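Local coordinates for excretory-secretory protein 2 (Ancylostoma ceylanicum, PDB 3NSW) that is secreted by the hookworm and, with a netrin-like fold, probably acts as an immunomodulator in the host, at residues A[13-19]-A[99-104]; A[36-42]-A[59-65]; A[74-78]-A[90-96]. All coordinates share one frame; numbering follows the deposited sequence. Where two conformers were deposited one is given.

Contact 1. Residues A[13-19]-A[99-104]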
loop_
_atom_site.group_PDB
_atom_site.type_symbol
_atom_site.label_atom_id
_atom_site.label_comp_id
_atom_site.label_asym_id
_atom_site.label_seq_id
_atom_site.Cartn_x
_atom_site.Cartn_y
_atom_site.Cartn_z
ATOM N N GLU A 13 -10.596 -6.730 -3.720
ATOM C CA GLU A 13 -9.735 -7.711 -4.392
ATOM C C GLU A 13 -8.639 -7.035 -5.213
ATOM O O GLU A 13 -8.911 -6.124 -5.999
ATOM C CB GLU A 13 -10.568 -8.648 -5.282
ATOM C CG GLU A 13 -9.750 -9.728 -5.987
ATOM C CD GLU A 13 -10.588 -10.718 -6.786
ATOM O OE1 GLU A 13 -11.776 -10.441 -7.060
ATOM O OE2 GLU A 13 -10.045 -11.781 -7.150
ATOM N N ILE A 14 -7.399 -7.483 -5.026
ATOM C CA ILE A 14 -6.295 -7.005 -5.845
ATOM C C ILE A 14 -6.310 -7.759 -7.176
ATOM O O ILE A 14 -6.307 -8.995 -7.200
ATOM C CB ILE A 14 -4.925 -7.191 -5.148
ATOM C CG1 ILE A 14 -4.879 -6.414 -3.827
ATOM C CG2 ILE A 14 -3.786 -6.771 -6.081
ATOM C CD1 ILE A 14 -3.701 -6.782 -2.961
ATOM N N ARG A 15 -6.331 -7.003 -8.278
ATOM C CA ARG A 15 -6.285 -7.583 -9.622
ATOM C C ARG A 15 -5.061 -7.088 -10.400
ATOM O O ARG A 15 -4.420 -6.116 -10.003
ATOM C CB ARG A 15 -7.566 -7.242 -10.394
ATOM C CG ARG A 15 -8.859 -7.610 -9.668
ATOM C CD ARG A 15 -9.980 -6.636 -10.007
ATOM N NE ARG A 15 -9.563 -5.240 -9.839
ATOM C CZ ARG A 15 -10.378 -4.189 -9.907
ATOM N NH1 ARG A 15 -11.679 -4.354 -10.131
ATOM N NH2 ARG A 15 -9.891 -2.966 -9.745
ATOM N N GLN A 16 -4.762 -7.746 -11.521
ATOM C CA GLN A 16 -3.635 -7.355 -12.382
ATOM C C GLN A 16 -3.631 -5.869 -12.793
ATOM O O GLN A 16 -2.573 -5.225 -12.823
ATOM C CB GLN A 16 -3.577 -8.247 -13.631
ATOM C CG GLN A 16 -2.272 -8.137 -14.415
ATOM C CD GLN A 16 -1.067 -8.561 -13.603
ATOM O OE1 GLN A 16 -0.992 -9.694 -13.141
ATOM N NE2 GLN A 16 -0.115 -7.649 -13.426
ATOM N N GLU A 17 -4.810 -5.336 -13.098
ATOM C CA GLU A 17 -4.947 -3.935 -13.512
ATOM C C GLU A 17 -4.474 -2.981 -12.417
ATOM O O GLU A 17 -3.871 -1.942 -12.707
ATOM C CB GLU A 17 -6.396 -3.593 -13.882
ATOM C CG GLU A 17 -7.082 -4.594 -14.770
ATOM C CD GLU A 17 -7.914 -5.589 -13.992
ATOM O OE1 GLU A 17 -9.055 -5.239 -13.622
ATOM O OE2 GLU A 17 -7.434 -6.719 -13.758
ATOM N N ASP A 18 -4.760 -3.335 -11.164
ATOM C CA ASP A 18 -4.380 -2.512 -10.025
ATOM C C ASP A 18 -2.862 -2.513 -9.861
ATOM O O ASP A 18 -2.249 -1.457 -9.713
ATOM C CB ASP A 18 -5.077 -2.998 -8.749
ATOM C CG ASP A 18 -6.580 -3.141 -8.922
ATOM O OD1 ASP A 18 -7.223 -2.155 -9.346
ATOM O OD2 ASP A 18 -7.120 -4.239 -8.644
ATOM N N ILE A 19 -2.277 -3.707 -9.932
ATOM C CA ILE A 19 -0.834 -3.905 -9.850
ATOM C C ILE A 19 -0.076 -3.183 -10.969
ATOM O O ILE A 19 0.934 -2.531 -10.711
ATOM C CB ILE A 19 -0.481 -5.399 -9.852
ATOM C CG1 ILE A 19 -0.947 -6.043 -8.536
ATOM C CG2 ILE A 19 1.033 -5.602 -10.015
ATOM C CD1 ILE A 19 -1.038 -7.559 -8.609
ATOM N N LYS A 99 -5.350 -16.493 -5.194
ATOM C CA LYS A 99 -5.288 -15.774 -6.458
ATOM C C LYS A 99 -4.442 -14.513 -6.312
ATOM O O LYS A 99 -3.549 -14.267 -7.127
ATOM C CB LYS A 99 -6.695 -15.436 -6.980
ATOM C CG LYS A 99 -6.697 -14.672 -8.296
ATOM C CD LYS A 99 -8.109 -14.392 -8.796
ATOM C CE LYS A 99 -8.838 -15.656 -9.196
ATOM N NZ LYS A 99 -10.173 -15.338 -9.773
ATOM N N GLU A 100 -4.707 -13.727 -5.265
ATOM C CA GLU A 100 -3.975 -12.491 -5.008
ATOM C C GLU A 100 -2.510 -12.761 -4.660
ATOM O O GLU A 100 -1.615 -12.035 -5.118
ATOM C CB GLU A 100 -4.650 -11.693 -3.887
ATOM C CG GLU A 100 -6.048 -11.181 -4.247
ATOM C CD GLU A 100 -6.768 -10.586 -3.048
ATOM O OE1 GLU A 100 -6.987 -9.358 -3.029
ATOM O OE2 GLU A 100 -7.109 -11.343 -2.122
ATOM N N LYS A 101 -2.276 -13.813 -3.878
ATOM C CA LYS A 101 -0.916 -14.246 -3.546
ATOM C C LYS A 101 -0.103 -14.545 -4.808
ATOM O O LYS A 101 1.032 -14.090 -4.936
ATOM C CB LYS A 101 -0.936 -15.448 -2.598
ATOM C CG LYS A 101 -1.487 -15.118 -1.220
ATOM C CD LYS A 101 -1.435 -16.315 -0.280
ATOM C CE LYS A 101 -2.002 -15.963 1.091
ATOM N NZ LYS A 101 -2.061 -17.155 1.986
ATOM N N ASP A 102 -0.712 -15.255 -5.756
ATOM C CA ASP A 102 -0.084 -15.546 -7.049
ATOM C C ASP A 102 0.223 -14.290 -7.879
ATOM O O ASP A 102 1.294 -14.203 -8.481
ATOM C CB ASP A 102 -0.938 -16.534 -7.861
ATOM C CG ASP A 102 -0.922 -17.951 -7.295
ATOM O OD1 ASP A 102 -0.055 -18.282 -6.452
ATOM O OD2 ASP A 102 -1.784 -18.752 -7.718
ATOM N N LEU A 103 -0.699 -13.320 -7.892
ATOM C CA LEU A 103 -0.494 -12.055 -8.612
ATOM C C LEU A 103 0.680 -11.277 -8.037
ATOM O O LEU A 103 1.416 -10.609 -8.768
ATOM C CB LEU A 103 -1.748 -11.170 -8.564
ATOM C CG LEU A 103 -2.953 -11.531 -9.435
ATOM C CD1 LEU A 103 -4.073 -10.554 -9.201
ATOM C CD2 LEU A 103 -2.585 -11.576 -10.912
ATOM N N LEU A 104 0.828 -11.360 -6.719
ATOM C CA LEU A 104 1.882 -10.663 -5.995
ATOM C C LEU A 104 3.185 -11.460 -5.980
ATOM O O LEU A 104 4.230 -10.955 -5.547
ATOM C CB LEU A 104 1.423 -10.382 -4.556
ATOM C CG LEU A 104 0.253 -9.407 -4.389
ATOM C CD1 LEU A 104 -0.210 -9.386 -2.936
ATOM C CD2 LEU A 104 0.662 -8.016 -4.849
HETATM O O HOH W 1 1.379 -10.122 -11.391
#

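Contact 2. Residues A[36-42]-A[59-65]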
loop_
_atom_site.group_PDB
_atom_site.type_symbol
_atom_site.label_atom_id
_atom_site.label_comp_id
_atom_site.label_asym_id
_atom_site.label_seq_id
_atom_site.Cartn_x
_atom_site.Cartn_y
_atom_site.Cartn_z
ATOM N N ARG A 36 -1.937 13.943 9.587
ATOM C CA ARG A 36 -2.678 13.554 8.395
ATOM C C ARG A 36 -2.124 12.297 7.716
ATOM O O ARG A 36 -2.690 11.832 6.715
ATOM C CB ARG A 36 -2.667 14.718 7.412
ATOM C CG ARG A 36 -3.836 14.790 6.458
ATOM C CD ARG A 36 -3.505 15.810 5.399
ATOM N NE ARG A 36 -4.676 16.519 4.891
ATOM C CZ ARG A 36 -4.630 17.737 4.356
ATOM N NH1 ARG A 36 -3.476 18.384 4.271
ATOM N NH2 ARG A 36 -5.736 18.311 3.907
ATOM N N SER A 37 -1.029 11.753 8.256
ATOM C CA SER A 37 -0.353 10.600 7.666
ATOM C C SER A 37 -0.242 9.414 8.616
ATOM O O SER A 37 0.024 9.594 9.816
ATOM C CB SER A 37 1.061 10.975 7.217
ATOM O OG SER A 37 1.048 11.969 6.216
ATOM N N TYR A 38 -0.417 8.223 8.064
ATOM C CA TYR A 38 -0.132 6.981 8.755
ATOM C C TYR A 38 1.369 6.738 8.705
ATOM O O TYR A 38 2.006 6.993 7.680
ATOM C CB TYR A 38 -0.864 5.827 8.063
ATOM C CG TYR A 38 -2.369 5.907 8.143
ATOM C CD1 TYR A 38 -3.049 5.453 9.279
ATOM C CD2 TYR A 38 -3.124 6.439 7.081
ATOM C CE1 TYR A 38 -4.424 5.515 9.358
ATOM C CE2 TYR A 38 -4.514 6.517 7.163
ATOM C CZ TYR A 38 -5.153 6.041 8.298
ATOM O OH TYR A 38 -6.517 6.100 8.402
ATOM N N ASN A 39 1.929 6.250 9.813
ATOM C CA ASN A 39 3.302 5.769 9.859
ATOM C C ASN A 39 3.341 4.308 9.447
ATOM O O ASN A 39 2.477 3.514 9.847
ATOM C CB ASN A 39 3.891 5.904 11.273
ATOM C CG ASN A 39 4.068 7.347 11.711
ATOM O OD1 ASN A 39 3.770 7.688 12.856
ATOM N ND2 ASN A 39 4.571 8.194 10.822
ATOM N N LEU A 40 4.348 3.961 8.650
ATOM C CA LEU A 40 4.480 2.626 8.064
ATOM C C LEU A 40 5.833 1.983 8.346
ATOM O O LEU A 40 6.885 2.651 8.329
ATOM C CB LEU A 40 4.331 2.696 6.536
ATOM C CG LEU A 40 3.085 3.371 5.972
ATOM C CD1 LEU A 40 3.180 3.457 4.450
ATOM C CD2 LEU A 40 1.840 2.601 6.400
ATOM N N GLN A 41 5.784 0.684 8.608
ATOM C CA GLN A 41 6.956 -0.172 8.572
ATOM C C GLN A 41 6.851 -1.019 7.314
ATOM O O GLN A 41 5.838 -1.674 7.084
ATOM C CB GLN A 41 7.003 -1.079 9.811
ATOM C CG GLN A 41 7.964 -2.263 9.706
ATOM C CD GLN A 41 9.414 -1.880 9.969
ATOM O OE1 GLN A 41 9.726 -1.240 10.969
ATOM N NE2 GLN A 41 10.307 -2.279 9.068
ATOM N N TYR A 42 7.899 -1.006 6.501
ATOM C CA TYR A 42 7.933 -1.822 5.285
ATOM C C TYR A 42 8.634 -3.142 5.559
ATOM O O TYR A 42 9.739 -3.164 6.100
ATOM C CB TYR A 42 8.694 -1.083 4.180
ATOM C CG TYR A 42 7.877 -0.007 3.523
ATOM C CD1 TYR A 42 7.243 -0.241 2.304
ATOM C CD2 TYR A 42 7.735 1.247 4.122
ATOM C CE1 TYR A 42 6.480 0.750 1.691
ATOM C CE2 TYR A 42 6.973 2.240 3.526
ATOM C CZ TYR A 42 6.360 1.990 2.311
ATOM O OH TYR A 42 5.618 2.974 1.725
ATOM N N PHE A 59 11.114 2.511 6.894
ATOM C CA PHE A 59 10.009 3.356 7.366
ATOM C C PHE A 59 9.487 4.278 6.268
ATOM O O PHE A 59 10.239 4.703 5.389
ATOM C CB PHE A 59 10.441 4.214 8.564
ATOM C CG PHE A 59 11.244 3.469 9.589
ATOM C CD1 PHE A 59 10.636 2.547 10.435
ATOM C CD2 PHE A 59 12.612 3.691 9.710
ATOM C CE1 PHE A 59 11.383 1.856 11.388
ATOM C CE2 PHE A 59 13.366 3.006 10.660
ATOM C CZ PHE A 59 12.748 2.085 11.498
ATOM N N GLY A 60 8.199 4.596 6.335
ATOM C CA GLY A 60 7.612 5.616 5.453
ATOM C C GLY A 60 6.295 6.095 6.020
ATOM O O GLY A 60 5.936 5.745 7.146
ATOM N N THR A 61 5.578 6.893 5.235
ATOM C CA THR A 61 4.300 7.448 5.662
ATOM C C THR A 61 3.324 7.422 4.498
ATOM O O THR A 61 3.721 7.382 3.323
ATOM C CB THR A 61 4.430 8.912 6.139
ATOM O OG1 THR A 61 4.981 9.701 5.079
ATOM C CG2 THR A 61 5.317 9.027 7.378
ATOM N N LEU A 62 2.042 7.410 4.833
ATOM C CA LEU A 62 0.982 7.445 3.831
ATOM C C LEU A 62 0.011 8.564 4.175
ATOM O O LEU A 62 -0.697 8.492 5.177
ATOM C CB LEU A 62 0.244 6.094 3.800
ATOM C CG LEU A 62 -0.959 5.995 2.852
ATOM C CD1 LEU A 62 -0.503 6.115 1.397
ATOM C CD2 LEU A 62 -1.703 4.672 3.098
ATOM N N ARG A 63 -0.024 9.603 3.341
ATOM C CA ARG A 63 -0.932 10.724 3.555
ATOM C C ARG A 63 -2.354 10.393 3.094
ATOM O O ARG A 63 -2.537 9.731 2.071
ATOM C CB ARG A 63 -0.393 11.949 2.814
ATOM C CG ARG A 63 -1.243 13.191 2.963
ATOM C CD ARG A 63 -0.466 14.415 2.525
ATOM N NE ARG A 63 -1.384 15.453 2.078
ATOM C CZ ARG A 63 -1.023 16.640 1.606
ATOM N NH1 ARG A 63 0.257 16.973 1.504
ATOM N NH2 ARG A 63 -1.951 17.483 1.203
ATOM N N ASP A 64 -3.355 10.853 3.847
ATOM C CA ASP A 64 -4.766 10.683 3.467
ATOM C C ASP A 64 -5.515 11.996 3.644
ATOM O O ASP A 64 -5.755 12.435 4.772
ATOM C CB ASP A 64 -5.449 9.554 4.268
ATOM C CG ASP A 64 -6.943 9.391 3.928
ATOM O OD1 ASP A 64 -7.404 9.892 2.882
ATOM O OD2 ASP A 64 -7.671 8.750 4.716
ATOM N N ASP A 65 -5.887 12.602 2.519
ATOM C CA ASP A 65 -6.594 13.884 2.498
ATOM C C ASP A 65 -8.122 13.739 2.486
ATOM O O ASP A 65 -8.841 14.739 2.573
ATOM C CB ASP A 65 -6.179 14.665 1.248
ATOM C CG ASP A 65 -4.854 15.393 1.414
ATOM O OD1 ASP A 65 -4.219 15.300 2.487
ATOM O OD2 ASP A 65 -4.441 16.065 0.452
HETATM O O HOH W 2 -8.032 17.612 3.242
HETATM O O HOH W 3 -7.804 7.831 7.216
#

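Contact 3. Residues A[74-78]-A[90-96]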
loop_
_atom_site.group_PDB
_atom_site.type_symbol
_atom_site.label_atom_id
_atom_site.label_comp_id
_atom_site.label_asym_id
_atom_site.label_seq_id
_atom_site.Cartn_x
_atom_site.Cartn_y
_atom_site.Cartn_z
ATOM N N ASP A 74 -1.203 -1.151 14.174
ATOM C CA ASP A 74 -0.459 -2.412 14.254
ATOM C C ASP A 74 -1.079 -3.457 13.339
ATOM O O ASP A 74 -1.077 -4.652 13.648
ATOM C CB ASP A 74 -0.395 -2.970 15.688
ATOM C CG ASP A 74 0.220 -2.001 16.696
ATOM O OD1 ASP A 74 1.204 -1.308 16.386
ATOM O OD2 ASP A 74 -0.301 -1.951 17.813
ATOM N N THR A 75 -1.634 -2.997 12.221
ATOM C CA THR A 75 -2.328 -3.882 11.292
ATOM C C THR A 75 -1.565 -3.979 9.977
ATOM O O THR A 75 -0.993 -2.992 9.505
ATOM C CB THR A 75 -3.769 -3.397 11.054
ATOM O OG1 THR A 75 -4.449 -3.346 12.317
ATOM C CG2 THR A 75 -4.528 -4.356 10.142
ATOM N N ASP A 76 -1.545 -5.174 9.391
ATOM C CA ASP A 76 -0.732 -5.411 8.214
ATOM C C ASP A 76 -1.568 -5.194 6.951
ATOM O O ASP A 76 -2.702 -5.654 6.877
ATOM C CB ASP A 76 -0.181 -6.826 8.200
ATOM C CG ASP A 76 0.878 -7.071 9.273
ATOM O OD1 ASP A 76 1.279 -6.122 9.972
ATOM O OD2 ASP A 76 1.316 -8.227 9.387
ATOM N N TYR A 77 -0.976 -4.526 5.962
ATOM C CA TYR A 77 -1.646 -4.264 4.680
ATOM C C TYR A 77 -0.753 -4.539 3.487
ATOM O O TYR A 77 0.475 -4.474 3.576
ATOM C CB TYR A 77 -2.063 -2.793 4.621
ATOM C CG TYR A 77 -3.095 -2.437 5.657
ATOM C CD1 TYR A 77 -4.442 -2.694 5.432
ATOM C CD2 TYR A 77 -2.718 -1.879 6.898
ATOM C CE1 TYR A 77 -5.405 -2.377 6.393
ATOM C CE2 TYR A 77 -3.676 -1.568 7.864
ATOM C CZ TYR A 77 -5.013 -1.815 7.596
ATOM O OH TYR A 77 -5.963 -1.516 8.535
ATOM N N VAL A 78 -1.373 -4.834 2.350
ATOM C CA VAL A 78 -0.661 -4.722 1.088
ATOM C C VAL A 78 -0.979 -3.313 0.591
ATOM O O VAL A 78 -2.144 -2.897 0.596
ATOM C CB VAL A 78 -1.140 -5.768 0.063
ATOM C CG1 VAL A 78 -0.454 -5.548 -1.281
ATOM C CG2 VAL A 78 -0.847 -7.177 0.572
ATOM N N VAL A 90 -5.133 -0.168 -0.983
ATOM C CA VAL A 90 -4.821 -0.824 0.297
ATOM C C VAL A 90 -5.712 -2.051 0.464
ATOM O O VAL A 90 -6.913 -1.990 0.196
ATOM C CB VAL A 90 -5.081 0.133 1.497
ATOM C CG1 VAL A 90 -4.535 -0.490 2.794
ATOM C CG2 VAL A 90 -4.449 1.499 1.257
ATOM N N LYS A 91 -5.124 -3.152 0.921
ATOM C CA LYS A 91 -5.851 -4.391 1.181
ATOM C C LYS A 91 -5.279 -5.027 2.448
ATOM O O LYS A 91 -4.067 -5.069 2.630
ATOM C CB LYS A 91 -5.691 -5.351 -0.007
ATOM C CG LYS A 91 -6.028 -6.825 0.290
ATOM C CD LYS A 91 -7.441 -7.209 -0.137
ATOM C CE LYS A 91 -7.747 -8.639 0.310
ATOM N NZ LYS A 91 -8.880 -9.263 -0.407
ATOM N N LEU A 92 -6.158 -5.481 3.339
ATOM C CA LEU A 92 -5.723 -6.188 4.542
ATOM C C LEU A 92 -4.905 -7.410 4.159
ATOM O O LEU A 92 -5.372 -8.263 3.407
ATOM C CB LEU A 92 -6.943 -6.634 5.363
ATOM C CG LEU A 92 -6.683 -7.022 6.814
ATOM C CD1 LEU A 92 -6.359 -5.770 7.611
ATOM C CD2 LEU A 92 -7.900 -7.734 7.387
ATOM N N HIS A 93 -3.681 -7.494 4.673
ATOM C CA HIS A 93 -2.791 -8.597 4.330
ATOM C C HIS A 93 -3.375 -9.963 4.715
ATOM O O HIS A 93 -3.287 -10.918 3.938
ATOM C CB HIS A 93 -1.409 -8.400 4.962
ATOM C CG HIS A 93 -0.413 -9.434 4.550
ATOM N ND1 HIS A 93 -0.107 -10.528 5.331
ATOM C CD2 HIS A 93 0.348 -9.542 3.437
ATOM C CE1 HIS A 93 0.796 -11.269 4.713
ATOM N NE2 HIS A 93 1.094 -10.688 3.566
ATOM N N ASP A 94 -3.995 -10.038 5.891
ATOM C CA ASP A 94 -4.607 -11.292 6.378
ATOM C C ASP A 94 -5.824 -11.724 5.548
ATOM O O ASP A 94 -6.332 -12.836 5.724
ATOM C CB ASP A 94 -5.015 -11.171 7.854
ATOM C CG ASP A 94 -3.828 -11.226 8.811
ATOM O OD1 ASP A 94 -2.744 -11.719 8.427
ATOM O OD2 ASP A 94 -3.992 -10.770 9.968
ATOM N N GLY A 95 -6.292 -10.840 4.666
ATOM C CA GLY A 95 -7.426 -11.125 3.786
ATOM C C GLY A 95 -7.087 -11.566 2.370
ATOM O O GLY A 95 -7.988 -11.745 1.549
ATOM N N LEU A 96 -5.799 -11.741 2.079
ATOM C CA LEU A 96 -5.336 -12.186 0.754
ATOM C C LEU A 96 -5.801 -13.607 0.391
ATOM O O LEU A 96 -5.626 -14.548 1.169
ATOM C CB LEU A 96 -3.804 -12.117 0.659
ATOM C CG LEU A 96 -3.061 -10.774 0.585
ATOM C CD1 LEU A 96 -1.556 -10.988 0.686
ATOM C CD2 LEU A 96 -3.387 -10.029 -0.691
HETATM O O HOH W 4 -3.647 -8.044 7.947
#

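Contact 1. Residues A[13-19]-A[99-104]
Glu13 begins the contact by laying its extended side chain against Lys99, where OE2 of Glu13 comes 3.6 Å from CD of Lys99; the ammonium NZ stays 4.4 Å from that oxygen, so the attraction is one of nearby charges and not a salt bridge. The N-H of Ile14 points almost straight at Glu100 OE1 (2.8 Å between Ile14 N and Glu100 OE1, 178° at the hydrogen), meeting that oxygen on the anti side, somewhat out of the carboxylate plane. CB and CG1 of Ile14 lie against the same oxygen, and Leu103 CD1 sits 3.4 Å from Ile14 O. Glu100 OE2 has partners outside the two segments, among them Ser97 N. Here the C-terminal helix 98-104 of the netrin-like fold packs beside the short helix 16-20 and the residues leading into it. Arg15, at the N-cap, reaches forward to Asp18, holding it side-on through NE and NH2, while its backbone N-H also goes to OD2; its CA lies 3.7 Å from Leu103 CD1. Gln16 bends at chi2 (62°), which brings OE1 to 3.3 Å from CD2 of Leu103; a water links OE1 to the Leu103 carbonyl, and NE2 bonds to Asn20. One turn on, Ile19 points CD1 at Leu103 CB, 3.7 Å away, and more loosely at CD2 of Leu104.

Contact 2. Residues A[36-42]-A[59-65]
Arg36 and Arg63 bring their guanidinium groups together with planes only 7° apart, NH1 of Arg36 lying 3.5 Å from NH2 of Arg63. Both also meet Asp65. Arg63 grips its carboxylate side-on, NE to OD1 and NH2 to OD2, whereas Arg36 offers it a face: OD1 of Asp65 sits 2.7 Å from NE of Arg36, well out of the guanidinium plane, and binds by charge alone. Beyond this end, strands 37-45 and 59-63 run antiparallel, Tyr38 and Leu62 forming one hydrogen-bonded pair and Leu40 and Gly60 another, at the margin of the netrin-like sheet. On the buried face Leu40 leans CD1 against CB of Leu62 (4.0 Å). Near the far end of the pair, the edge of the Tyr42 ring meets Gly60 N. The face bearing Asn39 and Gln41 is more polar. Asn39 and Thr61 lie side by side, with ND2 of Asn39 3.6 Å from CG2 of Thr61. Gln41 bends at chi2 (80°), carrying OE1 to 3.5 Å from CE1 of Phe59, its amide steeply inclined to the ring, while NE2 bonds to the Tyr42 carbonyl. Asp65, which also accepts from His3 N, is probably ionised; its charge, shared between both arginines, would allow their near-parallel guanidinium groups to lie close.

Contact 3. Residues A[74-78]-A[90-96]
Tyr77 lays its side chain against Val90 and Leu92 of strand 88-92. Its CB lies 3.6 Å from the carbonyl oxygen of Lys91, and CG lies beside CG1 of Val90. CD1 makes the closer approach to that methyl, 3.4 Å from Val90 CG1, with the Lys91 oxygen near the ring plane at its edge. CE1 of Tyr77 lies 3.7 Å from Leu92 CD1, and CZ reaches the fringe of the same methyl. At the tip, OH bonds to the N-H of Thr72. The chi1 of -65° sets CG opposite the carbonyl carbon, swinging the ring along these side chains. Leu92 CD1 is also pressed tightly against Thr75 CG2. On the other side of the pair from Tyr77, Val78 sends CG2 to CD1 of Leu96 (3.9 Å) and to the edge of the His93 imidazole. The backbones pair as an antiparallel hairpin: Val78 and Lys91 exchange both hydrogen bonds, and the His93 N-H reaches Asp76 O (3.0 Å from N to O) from above the carbonyl plane. A water bridges that oxygen to Asp94 N, where the chain turns into a 3-10 segment. In the netrin-like sheet, strand 75-82 lies between 88-92 and 24-33, whose Val28 and Val30 also touch Tyr77; helix 98-104 follows beyond Leu96.

Overall arrangement
Contacts 2 and 3 are strand pairs of one sheet, whereas contact 1 brings the 13-19 segment against the C-terminal helix 98-104. Contact 2 joins the outer strands 37-45 and 59-63, contact 3 the hairpin 75-82 and 88-92; their centres are 14 Å apart and strand 24-33 lies between them in the sheet order. Contact 1 touches contact 3 directly: OE2 of Glu100 and NZ of Lys91 are 3.2 Å apart in a salt bridge, NZ also bonding to Ser12 O, and Ile14 packs on Val78 and Lys91. Contacts 1 and 2 lie on opposite sides of the chain's centre, about 22 Å between centres. Along the sequence, contact 1 encloses the other two.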